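Local atomic coordinates of hypothetical aspartyl-tRNA synthetase (Sulfolobus tokodaii, PDB entry 1WYD), a protein that catalyses the two-step attachment of aspartate to both tRNA(Asp) and tRNA(Asn), activating the amino acid with ATP before transferring it to the tRNA. Residues F329-S333 against S357-H361; P188-E193 against S225-E229; I7-P12 against P82-E86. One frame throughout, in Å; residues are numbered along the deposited sequence.

Contact 1 of 3, residues F329-S333 against S357-H361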
loop_
_atom_site.group_PDB
_atom_site.type_symbol
_atom_site.label_atom_id
_atom_site.label_comp_id
_atom_site.label_asym_id
_atom_site.label_seq_id
_atom_site.Cartn_x
_atom_site.Cartn_y
_atom_site.Cartn_z
ATOM N N PHE B 329 -13.155 4.492 -23.139
ATOM C CA PHE B 329 -14.111 3.541 -23.707
ATOM C C PHE B 329 -14.786 2.708 -22.618
ATOM O O PHE B 329 -15.827 2.097 -22.853
ATOM C CB PHE B 329 -13.381 2.597 -24.672
ATOM C CG PHE B 329 -12.498 1.574 -23.974
ATOM C CD1 PHE B 329 -12.957 0.272 -23.749
ATOM C CD2 PHE B 329 -11.212 1.904 -23.555
ATOM C CE1 PHE B 329 -12.145 -0.689 -23.095
ATOM C CE2 PHE B 329 -10.388 0.947 -22.904
ATOM C CZ PHE B 329 -10.860 -0.352 -22.678
ATOM N N TYR B 330 -14.163 2.621 -21.450
ATOM C CA TYR B 330 -14.674 1.735 -20.410
ATOM C C TYR B 330 -15.748 2.428 -19.559
ATOM O O TYR B 330 -16.324 1.805 -18.671
ATOM C CB TYR B 330 -13.539 1.102 -19.534
ATOM C CG TYR B 330 -12.524 2.081 -18.963
ATOM C CD1 TYR B 330 -12.843 2.887 -17.899
ATOM C CD2 TYR B 330 -11.235 2.171 -19.490
ATOM C CE1 TYR B 330 -11.933 3.783 -17.366
ATOM C CE2 TYR B 330 -10.298 3.068 -18.961
ATOM C CZ TYR B 330 -10.670 3.874 -17.897
ATOM O OH TYR B 330 -9.781 4.774 -17.361
ATOM N N THR B 331 -16.019 3.703 -19.856
ATOM C CA THR B 331 -16.990 4.522 -19.109
ATOM C C THR B 331 -18.415 4.440 -19.705
ATOM O O THR B 331 -18.610 4.659 -20.877
ATOM C CB THR B 331 -16.424 5.981 -18.994
ATOM O OG1 THR B 331 -15.802 6.144 -17.710
ATOM C CG2 THR B 331 -17.500 7.050 -18.979
ATOM N N LYS B 332 -19.400 4.081 -18.883
ATOM C CA LYS B 332 -20.804 3.973 -19.331
ATOM C C LYS B 332 -21.348 5.335 -19.779
ATOM O O LYS B 332 -21.068 6.353 -19.151
ATOM C CB LYS B 332 -21.683 3.374 -18.235
ATOM C CG LYS B 332 -23.145 3.217 -18.617
ATOM C CD LYS B 332 -23.780 1.958 -18.017
ATOM C CE LYS B 332 -25.323 2.081 -18.008
ATOM N NZ LYS B 332 -25.939 1.309 -16.883
ATOM N N SER B 333 -22.060 5.352 -20.905
ATOM C CA SER B 333 -22.667 6.582 -21.427
ATOM C C SER B 333 -24.007 6.766 -20.742
ATOM O O SER B 333 -24.520 5.837 -20.130
ATOM C CB SER B 333 -22.889 6.462 -22.925
ATOM O OG SER B 333 -21.655 6.353 -23.614
ATOM N N SER B 357 -16.143 6.832 -12.514
ATOM C CA SER B 357 -17.336 6.644 -13.355
ATOM C C SER B 357 -18.087 5.337 -13.145
ATOM O O SER B 357 -17.699 4.492 -12.358
ATOM C CB SER B 357 -16.957 6.714 -14.829
ATOM O OG SER B 357 -16.251 5.534 -15.208
ATOM N N THR B 358 -19.182 5.199 -13.877
ATOM C CA THR B 358 -19.864 3.945 -13.999
ATOM C C THR B 358 -19.217 3.329 -15.212
ATOM O O THR B 358 -18.966 4.017 -16.192
ATOM C CB THR B 358 -21.346 4.174 -14.294
ATOM O OG1 THR B 358 -21.891 5.070 -13.320
ATOM C CG2 THR B 358 -22.124 2.867 -14.097
ATOM N N ARG B 359 -18.971 2.029 -15.164
ATOM C CA ARG B 359 -18.234 1.406 -16.258
ATOM C C ARG B 359 -19.194 0.658 -17.169
ATOM O O ARG B 359 -20.330 0.377 -16.794
ATOM C CB ARG B 359 -17.174 0.458 -15.722
ATOM C CG ARG B 359 -16.547 0.911 -14.412
ATOM C CD ARG B 359 -15.753 2.214 -14.477
ATOM N NE ARG B 359 -14.780 2.251 -13.398
ATOM C CZ ARG B 359 -13.998 3.281 -13.104
ATOM N NH1 ARG B 359 -14.076 4.403 -13.800
ATOM N NH2 ARG B 359 -13.143 3.194 -12.088
ATOM N N ASN B 360 -18.731 0.323 -18.362
ATOM C CA ASN B 360 -19.426 -0.648 -19.184
ATOM C C ASN B 360 -19.231 -2.066 -18.649
ATOM O O ASN B 360 -18.323 -2.298 -17.878
ATOM C CB ASN B 360 -18.985 -0.509 -20.640
ATOM C CG ASN B 360 -19.391 0.822 -21.243
ATOM O OD1 ASN B 360 -18.623 1.427 -22.017
ATOM N ND2 ASN B 360 -20.592 1.304 -20.881
ATOM N N HIS B 361 -20.107 -2.995 -19.028
ATOM C CA HIS B 361 -20.004 -4.389 -18.574
ATOM C C HIS B 361 -20.432 -5.403 -19.623
ATOM O O HIS B 361 -20.354 -6.616 -19.388
ATOM C CB HIS B 361 -20.743 -4.640 -17.238
ATOM C CG HIS B 361 -22.237 -4.562 -17.333
ATOM N ND1 HIS B 361 -23.014 -5.627 -17.741
ATOM C CD2 HIS B 361 -23.102 -3.558 -17.043
ATOM C CE1 HIS B 361 -24.288 -5.273 -17.724
ATOM N NE2 HIS B 361 -24.368 -4.023 -17.307
#
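A buried backbone bridge between T331 and R359 joins the loop F329-S333 to the C-terminal part of strand 351-358 and the residues that follow, in the central sheet of the class II synthetase catalytic domain. Two backbone hydrogen bonds frame it: N360 N donates to Y330 O (2.8 Å) and K332 N to T358 O (2.7 Å). The first donor comes from above the carbonyl plane, 42° out of it, while the second is less tilted. CA of R359 also approaches Y330 O, at 3.1 Å, adding a C-H···O contact beside the stronger bond.

At the S357 end, the hydroxyls of T331 and S357 meet through OG1 and OG at 2.6 Å. With chi1 of 73°, S357 OG sits between its own backbone N and carbonyl carbon, and there it also receives R359 NH1 at 2.8 Å. One buried oxygen thus ties the loop to the guanidinium group. NH1 further lies at the edge of the Y330 ring, near its plane, while Y330 OH bonds to E167 and NH2 of R359 pairs with E229.

The amide of N360 occupies the other end, its CG 3.9 Å from both T331 O and K332 CA, crossing the K332 side chain obliquely. Helix 363-371 packs against it through V365 and L366. An alanine here would probably open a gap between K332 and those two helix residues.

R359 and E167 are both predicted to bind L-aspartate. The hydroxyl pair and the backbone hydrogen bonds would then act as a second shell, holding the backbone that carries R359, while the bond to S357 OG probably restrains its guanidinium group.

Contact 2 of 3, residues P188-E193 against S225-E229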
loop_
_atom_site.group_PDB
_atom_site.type_symbol
_atom_site.label_atom_id
_atom_site.label_comp_id
_atom_site.label_asym_id
_atom_site.label_seq_id
_atom_site.Cartn_x
_atom_site.Cartn_y
_atom_site.Cartn_z
ATOM N N PRO B 188 -4.473 0.964 -11.854
ATOM C CA PRO B 188 -4.843 -0.447 -11.802
ATOM C C PRO B 188 -6.101 -0.764 -12.625
ATOM O O PRO B 188 -6.496 -1.952 -12.643
ATOM C CB PRO B 188 -5.067 -0.693 -10.313
ATOM C CG PRO B 188 -5.413 0.606 -9.768
ATOM C CD PRO B 188 -4.907 1.686 -10.649
ATOM N N GLN B 189 -6.663 0.260 -13.308
ATOM C CA GLN B 189 -7.961 0.220 -14.011
ATOM C C GLN B 189 -8.554 -1.150 -14.369
ATOM O O GLN B 189 -9.581 -1.545 -13.799
ATOM C CB GLN B 189 -7.962 1.118 -15.253
ATOM C CG GLN B 189 -9.361 1.397 -15.803
ATOM C CD GLN B 189 -10.284 2.006 -14.739
ATOM O OE1 GLN B 189 -9.931 3.020 -14.139
ATOM N NE2 GLN B 189 -11.458 1.387 -14.497
ATOM N N LEU B 190 -7.967 -1.834 -15.338
ATOM C CA LEU B 190 -8.499 -3.104 -15.790
ATOM C C LEU B 190 -8.526 -4.140 -14.675
ATOM O O LEU B 190 -9.519 -4.852 -14.523
ATOM C CB LEU B 190 -7.676 -3.663 -16.982
ATOM C CG LEU B 190 -7.899 -5.151 -17.333
ATOM C CD1 LEU B 190 -9.299 -5.394 -17.927
ATOM C CD2 LEU B 190 -6.819 -5.676 -18.309
ATOM N N TYR B 191 -7.458 -4.198 -13.879
ATOM C CA TYR B 191 -7.316 -5.245 -12.876
ATOM C C TYR B 191 -8.298 -5.114 -11.716
ATOM O O TYR B 191 -8.788 -6.139 -11.210
ATOM C CB TYR B 191 -5.879 -5.350 -12.420
ATOM C CG TYR B 191 -4.973 -5.844 -13.562
ATOM C CD1 TYR B 191 -4.269 -4.934 -14.364
ATOM C CD2 TYR B 191 -4.871 -7.205 -13.867
ATOM C CE1 TYR B 191 -3.448 -5.369 -15.422
ATOM C CE2 TYR B 191 -4.063 -7.653 -14.921
ATOM C CZ TYR B 191 -3.358 -6.722 -15.698
ATOM O OH TYR B 191 -2.561 -7.136 -16.747
ATOM N N LYS B 192 -8.620 -3.880 -11.331
ATOM C CA LYS B 192 -9.505 -3.664 -10.194
ATOM C C LYS B 192 -10.939 -3.931 -10.624
ATOM O O LYS B 192 -11.739 -4.439 -9.846
ATOM C CB LYS B 192 -9.311 -2.265 -9.566
ATOM C CG LYS B 192 -9.701 -1.117 -10.440
ATOM C CD LYS B 192 -9.297 0.217 -9.844
ATOM C CE LYS B 192 -9.984 1.345 -10.633
ATOM N NZ LYS B 192 -9.676 2.698 -10.163
ATOM N N GLU B 193 -11.246 -3.657 -11.892
ATOM C CA GLU B 193 -12.541 -4.050 -12.446
ATOM C C GLU B 193 -12.667 -5.552 -12.373
ATOM O O GLU B 193 -13.691 -6.069 -11.927
ATOM C CB GLU B 193 -12.701 -3.579 -13.884
ATOM C CG GLU B 193 -12.640 -2.065 -14.043
ATOM C CD GLU B 193 -13.240 -1.584 -15.357
ATOM O OE1 GLU B 193 -14.348 -2.044 -15.726
ATOM O OE2 GLU B 193 -12.623 -0.708 -16.010
ATOM N N SER B 225 -1.562 6.211 -6.262
ATOM C CA SER B 225 -2.934 6.277 -6.670
ATOM C C SER B 225 -3.745 5.464 -5.638
ATOM O O SER B 225 -3.316 4.389 -5.193
ATOM C CB SER B 225 -3.026 5.732 -8.101
ATOM O OG SER B 225 -4.360 5.534 -8.585
ATOM N N MET B 226 -4.897 6.030 -5.245
ATOM C CA MET B 226 -5.809 5.458 -4.260
ATOM C C MET B 226 -7.094 5.092 -4.999
ATOM O O MET B 226 -7.923 5.968 -5.306
ATOM C CB MET B 226 -6.106 6.471 -3.149
ATOM C CG MET B 226 -4.861 7.209 -2.583
ATOM S SD MET B 226 -5.234 8.638 -1.562
ATOM C CE MET B 226 -5.717 7.871 -0.020
ATOM N N ASP B 227 -7.270 3.795 -5.232
ATOM C CA ASP B 227 -8.279 3.266 -6.166
ATOM C C ASP B 227 -9.302 2.401 -5.502
ATOM O O ASP B 227 -8.982 1.612 -4.580
ATOM C CB ASP B 227 -7.620 2.438 -7.277
ATOM C CG ASP B 227 -7.003 3.303 -8.329
ATOM O OD1 ASP B 227 -7.732 3.766 -9.253
ATOM O OD2 ASP B 227 -5.807 3.606 -8.305
ATOM N N VAL B 228 -10.518 2.482 -6.031
ATOM C CA VAL B 228 -11.664 1.816 -5.449
ATOM C C VAL B 228 -12.574 1.391 -6.556
ATOM O O VAL B 228 -12.842 2.170 -7.458
ATOM C CB VAL B 228 -12.375 2.792 -4.519
ATOM C CG1 VAL B 228 -13.747 2.271 -4.084
ATOM C CG2 VAL B 228 -11.467 3.103 -3.334
ATOM N N GLU B 229 -13.055 0.161 -6.495
ATOM C CA GLU B 229 -13.904 -0.367 -7.545
ATOM C C GLU B 229 -15.007 -1.130 -6.832
ATOM O O GLU B 229 -14.727 -1.904 -5.923
ATOM C CB GLU B 229 -13.097 -1.275 -8.517
ATOM C CG GLU B 229 -13.692 -1.420 -9.925
ATOM C CD GLU B 229 -13.790 -0.109 -10.723
ATOM O OE1 GLU B 229 -14.613 -0.019 -11.657
ATOM O OE2 GLU B 229 -13.027 0.847 -10.460
#
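The ammonium nitrogen of K192 is gripped by D227 and more loosely by E229, with F397 O as a weak further acceptor. Its salt bridge to D227 OD1 is modelled at 2.4 Å, too short for the exact length to be trusted, and the one to E229 OE2 is long at 3.8 Å. CB of K192 already faces the strand; with chi1 at 66° CG lies between the backbone N and carbonyl carbon, and the chain then runs extended, crossing both acidic side chains at about a right angle. Its aliphatic part is used too: CD lies 3.8 Å from D227 CB, and CE passes E229 OE2 at 3.1 Å.

P188 packs against the other oxygen of the D227 carboxylate, with P188 CD 3.2 Å from D227 OD2.

E229 and E193 bring two carboxylates near each other, their OE1 atoms 4.6 Å apart and their planes inclined by 26°. Each has a partner that probably eases the repulsion: E229 OE2 pairs with R359, and E193 OE1 bonds to H394. Along the same segment as E193, Q189 NE2 donates to E193 OE2 (2.8 Å), a nearly straight bond that leaves in the amide plane and arrives from above the carboxylate.

Residues 189-192 are predicted to contact aspartate, and this salt-bridge network, uniting helix 189-199 with strand 222-231 of the largely antiparallel catalytic sheet, is consistent with the amino acid pocket of a class II aspartyl-tRNA synthetase.

Contact 3 of 3, residues I7-P12 against P82-E86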
loop_
_atom_site.group_PDB
_atom_site.type_symbol
_atom_site.label_atom_id
_atom_site.label_comp_id
_atom_site.label_asym_id
_atom_site.label_seq_id
_atom_site.Cartn_x
_atom_site.Cartn_y
_atom_site.Cartn_z
ATOM N N ILE B 7 10.355 12.778 24.208
ATOM C CA ILE B 7 10.323 14.104 24.809
ATOM C C ILE B 7 8.917 14.446 25.294
ATOM O O ILE B 7 8.732 14.851 26.440
ATOM C CB ILE B 7 10.863 15.162 23.823
ATOM C CG1 ILE B 7 12.393 15.043 23.707
ATOM C CG2 ILE B 7 10.413 16.581 24.211
ATOM C CD1 ILE B 7 12.933 15.417 22.333
ATOM N N ALA B 8 7.943 14.241 24.420
ATOM C CA ALA B 8 6.550 14.577 24.659
ATOM C C ALA B 8 5.891 13.766 25.806
ATOM O O ALA B 8 4.855 14.167 26.325
ATOM C CB ALA B 8 5.753 14.415 23.352
ATOM N N ASP B 9 6.504 12.648 26.184
ATOM C CA ASP B 9 6.035 11.779 27.269
ATOM C C ASP B 9 6.141 12.401 28.677
ATOM O O ASP B 9 5.471 11.937 29.621
ATOM C CB ASP B 9 6.894 10.509 27.304
ATOM C CG ASP B 9 6.584 9.544 26.193
ATOM O OD1 ASP B 9 7.294 8.521 26.109
ATOM O OD2 ASP B 9 5.657 9.694 25.384
ATOM N N VAL B 10 7.016 13.406 28.811
ATOM C CA VAL B 10 7.355 14.044 30.087
ATOM C C VAL B 10 6.424 15.234 30.408
ATOM O O VAL B 10 6.227 16.117 29.570
ATOM C CB VAL B 10 8.845 14.508 30.083
ATOM C CG1 VAL B 10 9.286 14.941 31.461
ATOM C CG2 VAL B 10 9.764 13.399 29.561
ATOM N N THR B 11 5.841 15.235 31.611
ATOM C CA THR B 11 4.978 16.333 32.093
ATOM C C THR B 11 5.585 16.962 33.353
ATOM O O THR B 11 6.442 16.327 33.991
ATOM C CB THR B 11 3.566 15.835 32.444
ATOM O OG1 THR B 11 3.671 14.679 33.283
ATOM C CG2 THR B 11 2.817 15.347 31.219
ATOM N N PRO B 12 5.142 18.182 33.722
ATOM C CA PRO B 12 5.581 18.825 34.982
ATOM C C PRO B 12 5.512 17.866 36.164
ATOM O O PRO B 12 6.359 17.953 37.060
ATOM C CB PRO B 12 4.609 19.992 35.169
ATOM C CG PRO B 12 4.059 20.298 33.794
ATOM C CD PRO B 12 4.222 19.046 32.954
ATOM N N PRO B 82 9.513 24.653 27.465
ATOM C CA PRO B 82 8.567 23.955 26.577
ATOM C C PRO B 82 7.727 22.920 27.318
ATOM O O PRO B 82 8.294 22.122 28.089
ATOM C CB PRO B 82 9.488 23.233 25.582
ATOM C CG PRO B 82 10.734 23.988 25.597
ATOM C CD PRO B 82 10.903 24.497 26.989
ATOM N N ARG B 83 6.411 22.932 27.087
ATOM C CA ARG B 83 5.499 22.003 27.766
ATOM C C ARG B 83 5.681 22.035 29.284
ATOM O O ARG B 83 5.295 21.094 29.985
ATOM C CB ARG B 83 5.755 20.573 27.302
ATOM C CG ARG B 83 5.107 20.144 26.005
ATOM C CD ARG B 83 5.642 18.777 25.540
ATOM N NE ARG B 83 6.787 18.957 24.648
ATOM C CZ ARG B 83 6.721 18.833 23.331
ATOM N NH1 ARG B 83 5.573 18.494 22.744
ATOM N NH2 ARG B 83 7.810 19.036 22.598
ATOM N N GLY B 84 6.306 23.099 29.778
ATOM C CA GLY B 84 6.544 23.263 31.201
ATOM C C GLY B 84 7.743 22.545 31.803
ATOM O O GLY B 84 7.888 22.541 33.027
ATOM N N ILE B 85 8.603 21.953 30.975
ATOM C CA ILE B 85 9.784 21.261 31.493
ATOM C C ILE B 85 11.078 21.454 30.707
ATOM O O ILE B 85 11.101 22.007 29.601
ATOM C CB ILE B 85 9.544 19.738 31.654
ATOM C CG1 ILE B 85 9.060 19.127 30.330
ATOM C CG2 ILE B 85 8.635 19.441 32.853
ATOM C CD1 ILE B 85 10.056 18.153 29.736
ATOM N N GLU B 86 12.145 20.959 31.330
ATOM C CA GLU B 86 13.464 20.860 30.752
ATOM C C GLU B 86 14.216 19.737 31.468
ATOM O O GLU B 86 13.913 19.408 32.616
ATOM C CB GLU B 86 14.227 22.191 30.858
ATOM C CG GLU B 86 13.942 23.009 32.103
ATOM C CD GLU B 86 14.987 24.078 32.364
ATOM O OE1 GLU B 86 15.109 25.032 31.547
ATOM O OE2 GLU B 86 15.685 23.959 33.401
#
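R83 reaches back over A8, placing one face of its guanidinium group above the methyl, with NH1 4.1 Å from A8 CB. The contact lies in the OB-fold domain, where the N-terminal segment I7-P12, ahead of strand 18-31, packs against the turn leading into strand 85-89. The bend at chi3 (-92°) swings the R83 group toward the 3-10 segment 7-9. There its NH2 also passes I7 CG2 at 3.9 Å, the two side chains crossing at about a right angle. The same NH2 has its hydrogen-bond partner in L45 O, which ties the arginine to strand 44-50 while its flat group covers A8.

The turn itself is tight: I85 N bonds to P82 O at 2.9 Å, and the positive phi angles of R83 and G84 fit a type I' beta turn. It carries R83 and I85 to different parts of the N-terminal segment.

Deeper in, the interface is purely apolar. I85 sends out two branches: CD1 meets V10 CG1 at 3.7 Å, and CG2 turns to P12. Both V10 and I85 also touch W21 and V75, on strands 18-31 and 68-77, and I7 rests on W21 as well. The N-terminal segment thereby joins the hydrophobic packing of the barrel strands, while R83 and P12 form the more exposed margin.

At that margin the P12 ring borders the turn backbone, its CD 3.8 Å from R83 O, and I85 CG2 sits equally far, 3.8 Å, from P12 CA.

Contacts 1 and 2 belong to one catalytic domain and reach the same sheet; the R359-E229 salt bridge links them directly, and Y330 packs on Q189. Both are buried and rich in polar groups, but contact 1 relies on backbone hydrogen bonds and hydroxyls, contact 2 on charged side chains between helix and strand. Contact 3 stands apart in the OB-fold domain, its centre about 57 Å from that of contact 1 and 46 Å from that of contact 2. It is partly exposed and built from aliphatic side chains, with an arginine over one edge, and it lies away from the annotated sites.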